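PDB 5E7G: IPT/TIG domain-containing protein BACOVA_02650 from Bacteroides ovatus, which binds polysaccharide at the cell surface and probably captures xyloglucan there before its transport into the periplasm for degradation. Local coordinates for residues 319-324 against 446-451; 371-376 against 442-447. One frame throughout, in Å; residues are numbered along the deposited sequence.

Contact 1. Residues 319-324 against 446-451; sequences LGITGT and VYFDNF. With CA (calcium ion), chain C.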
# COMPACT_ATOMS: atom_id res chain seq x y z
N LEU A 319 -25.64 15.11 21.93
CA LEU A 319 -26.39 16.30 21.52
C LEU A 319 -27.26 15.99 20.32
O LEU A 319 -26.82 15.33 19.39
CB LEU A 319 -25.43 17.45 21.17
CG LEU A 319 -25.99 18.65 20.40
CD1 LEU A 319 -26.95 19.45 21.27
CD2 LEU A 319 -24.85 19.52 19.90
N GLY A 320 -28.49 16.52 20.35
CA GLY A 320 -29.42 16.38 19.24
C GLY A 320 -29.92 17.71 18.71
O GLY A 320 -30.44 18.55 19.44
N ILE A 321 -29.75 17.89 17.40
CA ILE A 321 -30.32 19.03 16.70
C ILE A 321 -31.26 18.52 15.63
O ILE A 321 -30.81 18.06 14.58
CB ILE A 321 -29.22 19.92 16.09
CG1 ILE A 321 -28.45 20.61 17.22
CG2 ILE A 321 -29.83 20.94 15.12
CD1 ILE A 321 -27.28 21.44 16.75
N THR A 322 -32.56 18.60 15.90
CA THR A 322 -33.57 18.00 15.04
C THR A 322 -34.81 18.87 14.91
O THR A 322 -35.13 19.63 15.82
CB THR A 322 -34.00 16.62 15.58
OG1 THR A 322 -34.91 16.80 16.67
CG2 THR A 322 -32.79 15.81 16.03
N GLY A 323 -35.50 18.74 13.79
CA GLY A 323 -36.73 19.47 13.55
C GLY A 323 -36.80 19.96 12.13
O GLY A 323 -36.01 19.54 11.28
N THR A 324 -37.75 20.85 11.86
CA THR A 324 -37.87 21.47 10.55
C THR A 324 -37.48 22.94 10.62
O THR A 324 -37.91 23.66 11.53
CB THR A 324 -39.30 21.36 9.98
OG1 THR A 324 -39.72 19.99 10.02
CG2 THR A 324 -39.35 21.87 8.54
N VAL A 446 -29.90 15.40 13.33
CA VAL A 446 -28.46 15.23 13.47
C VAL A 446 -28.05 15.12 14.94
O VAL A 446 -28.59 15.82 15.80
CB VAL A 446 -27.70 16.39 12.80
CG1 VAL A 446 -26.19 16.17 12.89
CG2 VAL A 446 -28.12 16.53 11.34
N TYR A 447 -27.09 14.24 15.22
CA TYR A 447 -26.60 14.03 16.58
C TYR A 447 -25.09 14.18 16.63
O TYR A 447 -24.41 13.85 15.67
CB TYR A 447 -27.02 12.65 17.10
CG TYR A 447 -28.52 12.45 17.14
CD1 TYR A 447 -29.27 12.85 18.24
CD2 TYR A 447 -29.19 11.88 16.06
CE1 TYR A 447 -30.65 12.67 18.27
CE2 TYR A 447 -30.56 11.69 16.09
CZ TYR A 447 -31.29 12.09 17.19
OH TYR A 447 -32.65 11.91 17.21
N PHE A 448 -24.60 14.66 17.76
CA PHE A 448 -23.17 14.93 17.97
C PHE A 448 -22.67 14.36 19.29
O PHE A 448 -23.39 14.39 20.28
CB PHE A 448 -22.88 16.44 17.97
CG PHE A 448 -23.21 17.14 16.69
CD1 PHE A 448 -24.45 17.73 16.50
CD2 PHE A 448 -22.27 17.27 15.68
CE1 PHE A 448 -24.75 18.40 15.33
CE2 PHE A 448 -22.56 17.94 14.51
CZ PHE A 448 -23.81 18.51 14.33
N ASP A 449 -21.42 13.89 19.31
CA ASP A 449 -20.83 13.42 20.56
C ASP A 449 -19.30 13.38 20.46
O ASP A 449 -18.74 13.33 19.37
CB ASP A 449 -21.38 12.03 20.91
CG ASP A 449 -21.40 11.74 22.41
OD1 ASP A 449 -20.70 12.43 23.18
OD2 ASP A 449 -22.12 10.80 22.83
N ASN A 450 -18.65 13.39 21.61
CA ASN A 450 -17.21 13.14 21.72
C ASN A 450 -16.33 14.13 20.93
O ASN A 450 -15.41 13.74 20.20
CB ASN A 450 -16.90 11.71 21.28
CG ASN A 450 -17.47 10.68 22.24
OD1 ASN A 450 -17.57 10.93 23.45
ND2 ASN A 450 -17.85 9.51 21.72
N PHE A 451 -16.61 15.42 21.10
CA PHE A 451 -15.74 16.44 20.55
C PHE A 451 -14.37 16.25 21.17
O PHE A 451 -14.23 16.08 22.38
CB PHE A 451 -16.28 17.84 20.83
CG PHE A 451 -17.55 18.16 20.11
CD1 PHE A 451 -17.52 18.75 18.86
CD2 PHE A 451 -18.79 17.85 20.67
CE1 PHE A 451 -18.69 19.04 18.19
CE2 PHE A 451 -19.96 18.15 20.01
CZ PHE A 451 -19.91 18.75 18.75
CA CA C . -21.51 11.21 25.07
O HOH W 1 -19.36 10.20 25.08
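Strand 319-322 runs antiparallel to 446-451, the segment axes 4.7 Å apart at closest approach and 162° between their directions, as neighbours in one sheet of the beta-sandwich that forms the xyloglucan-binding domain. Leu319 with Phe448 and Ile321 with Val446 are hydrogen-bonded pairs; Gly320 and Tyr447 make the non-hydrogen-bonded pair between them. Ile321 N gives the straightest of the four bonds, 2.9 Å to Val446 O, whereas Val446 N reaches Ile321 O from above the carbonyl plane. Leu319, Ile321, Val446 and Phe448 face the sandwich interior. There Leu319 lies alongside Phe448, with Leu319 CD2 3.9 Å from Phe448 CD1. Ile321 CD1 approaches CE1 of the same ring.

On the other face the Tyr447 ring lies obliquely against Gly320, CD1 3.7 Å from Gly320 CA; a CB on Gly320 would crowd the ring. With CG anti to the carbonyl carbon (chi1 -60°), the ring extends toward Thr322, whose CG2 comes within 4.1 Å of the Tyr447 OH. Cutting Tyr447 back to alanine would probably leave Gly320 and Thr322 CG2 without their cover and Glu445 without the hydroxyl that donates to it. Farther along, Asn288, Asp290, Asn315, Thr317 and a water bind the calcium ion together with Asp449, whose OD1 and OD2 each lie 2.4 Å from the metal.

Contact 2. Residues 371-376 against 442-447; sequences PVFQIA and ATIEVY. With XYS (alpha-D-xylopyranose), chain B.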
# COMPACT_ATOMS: atom_id res chain seq x y z
N PRO A 371 -29.76 23.68 5.20
CA PRO A 371 -29.27 23.78 6.58
C PRO A 371 -27.77 23.57 6.69
O PRO A 371 -27.20 22.72 6.00
CB PRO A 371 -30.04 22.66 7.30
CG PRO A 371 -31.26 22.48 6.50
CD PRO A 371 -30.85 22.70 5.07
N VAL A 372 -27.13 24.36 7.55
CA VAL A 372 -25.69 24.26 7.77
C VAL A 372 -25.38 24.46 9.24
O VAL A 372 -26.23 24.93 10.01
CB VAL A 372 -24.91 25.30 6.94
CG1 VAL A 372 -25.06 25.03 5.44
CG2 VAL A 372 -25.38 26.72 7.28
N PHE A 373 -24.16 24.11 9.63
CA PHE A 373 -23.72 24.24 11.02
C PHE A 373 -22.57 25.22 11.16
O PHE A 373 -21.72 25.33 10.28
CB PHE A 373 -23.30 22.89 11.58
CG PHE A 373 -24.43 21.92 11.74
CD1 PHE A 373 -25.20 21.91 12.89
CD2 PHE A 373 -24.72 21.01 10.74
CE1 PHE A 373 -26.24 21.02 13.03
CE2 PHE A 373 -25.76 20.12 10.88
CZ PHE A 373 -26.52 20.12 12.03
N GLN A 374 -22.57 25.92 12.29
CA GLN A 374 -21.43 26.74 12.70
C GLN A 374 -20.81 26.17 13.97
O GLN A 374 -21.52 25.86 14.92
CB GLN A 374 -21.86 28.19 12.93
CG GLN A 374 -20.76 29.10 13.47
CD GLN A 374 -21.25 30.49 13.82
OE1 GLN A 374 -22.42 30.69 14.15
NE2 GLN A 374 -20.35 31.46 13.76
N ILE A 375 -19.49 26.06 13.98
CA ILE A 375 -18.75 25.64 15.17
C ILE A 375 -17.82 26.77 15.59
O ILE A 375 -16.95 27.19 14.82
CB ILE A 375 -17.95 24.36 14.93
CG1 ILE A 375 -18.90 23.17 14.70
CG2 ILE A 375 -17.01 24.09 16.12
CD1 ILE A 375 -18.21 21.90 14.26
N ALA A 376 -18.00 27.24 16.82
CA ALA A 376 -17.24 28.38 17.35
C ALA A 376 -16.62 28.07 18.70
O ALA A 376 -17.20 27.33 19.51
CB ALA A 376 -18.15 29.60 17.46
N ALA A 442 -36.34 22.91 5.03
CA ALA A 442 -35.81 21.56 5.13
C ALA A 442 -36.00 21.02 6.55
O ALA A 442 -36.20 21.79 7.49
CB ALA A 442 -34.33 21.53 4.73
N THR A 443 -35.98 19.70 6.69
CA THR A 443 -36.09 19.08 8.00
C THR A 443 -34.89 18.16 8.19
O THR A 443 -34.50 17.44 7.26
CB THR A 443 -37.40 18.30 8.17
OG1 THR A 443 -37.11 16.96 8.58
CG2 THR A 443 -38.19 18.27 6.86
N ILE A 444 -34.30 18.21 9.38
CA ILE A 444 -33.06 17.48 9.65
C ILE A 444 -33.11 16.77 10.99
O ILE A 444 -33.87 17.14 11.89
CB ILE A 444 -31.81 18.43 9.65
CG1 ILE A 444 -31.81 19.38 10.87
CG2 ILE A 444 -31.73 19.24 8.34
CD1 ILE A 444 -30.52 20.14 11.03
N GLU A 445 -32.28 15.74 11.11
CA GLU A 445 -32.09 15.04 12.37
C GLU A 445 -30.63 14.65 12.50
O GLU A 445 -30.16 13.72 11.84
CB GLU A 445 -32.99 13.80 12.44
CG GLU A 445 -32.98 13.12 13.78
CD GLU A 445 -33.83 11.88 13.81
OE1 GLU A 445 -34.40 11.52 12.76
OE2 GLU A 445 -33.93 11.26 14.89
N VAL A 446 -29.90 15.40 13.33
CA VAL A 446 -28.46 15.23 13.47
C VAL A 446 -28.05 15.12 14.94
O VAL A 446 -28.59 15.82 15.80
CB VAL A 446 -27.70 16.39 12.80
CG1 VAL A 446 -26.19 16.17 12.89
CG2 VAL A 446 -28.12 16.53 11.34
N TYR A 447 -27.09 14.24 15.22
CA TYR A 447 -26.60 14.03 16.58
C TYR A 447 -25.09 14.18 16.63
O TYR A 447 -24.41 13.85 15.67
CB TYR A 447 -27.02 12.65 17.10
CG TYR A 447 -28.52 12.45 17.14
CD1 TYR A 447 -29.27 12.85 18.24
CD2 TYR A 447 -29.19 11.88 16.06
CE1 TYR A 447 -30.65 12.67 18.27
CE2 TYR A 447 -30.56 11.69 16.09
CZ TYR A 447 -31.29 12.09 17.19
OH TYR A 447 -32.65 11.91 17.21
C1 XYS B . -23.96 35.13 18.43
C2 XYS B . -22.90 35.75 17.57
C3 XYS B . -22.98 35.20 16.19
C4 XYS B . -23.10 33.71 16.13
C5 XYS B . -23.96 33.05 17.22
O2 XYS B . -23.09 37.18 17.54
O3 XYS B . -21.79 35.58 15.44
O4 XYS B . -23.67 33.36 14.86
O5 XYS B . -23.80 33.67 18.55
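The interior between the two sheets of the xyloglucan-binding domain is where 371-376 meets 442-447, and the touching atoms are all apolar. At one end Pro371 presents its ring to two side chains: CG is 3.7 Å from Ala442 CB and 3.8 Å from Ile444 CG2. Ile444 carries CG1 between the backbone N and the carbonyl carbon (chi1 70°), which leaves CG2 for the proline while CD1 reaches Phe373 CZ at 4.1 Å.

Phe373 and Val446 come from opposite sheets of this beta-sandwich. The far end of the ring, CZ, arrives at the branch point of the valine, 4.0 Å from Val446 CB and about as far from both methyls. The same ring meets Phe448 edge-to-face and also touches Ile321.

Gln374, the next residue, belongs to the glycan pocket, together with Trp297, Tyr330, Trp331, Glu379, Phe381 and Tyr433. Its side chain is extended, CG anti to the backbone N (chi1 175°), and carries the amide out to the sugar, where OE1 accepts a 3.0 Å hydrogen bond from O4 of the xylose.

From the N terminus, 319-324 comes first, then 371-376, and both end on strand 442-455. Contact 1 closes a loop of 121 residues; contact 2, with 65 residues between its segments, nests inside it. The two segments on the shared strand overlap at Val446 and Tyr447, and Val446 touches partners in both. Contact 1 joins strands within one sheet, and contact 2 ties that sheet to the facing one, which contains strands 372-377 and 429-436. Their centres lie 8 Å apart, and a probable hydrogen bond, Gly323 O to Ile444 N at 2.9 Å, bridges them. Contact 1 lies on the strand that carries the calcium ligand Asp449, contact 2 on the one carrying Gln374 of the glycan pocket.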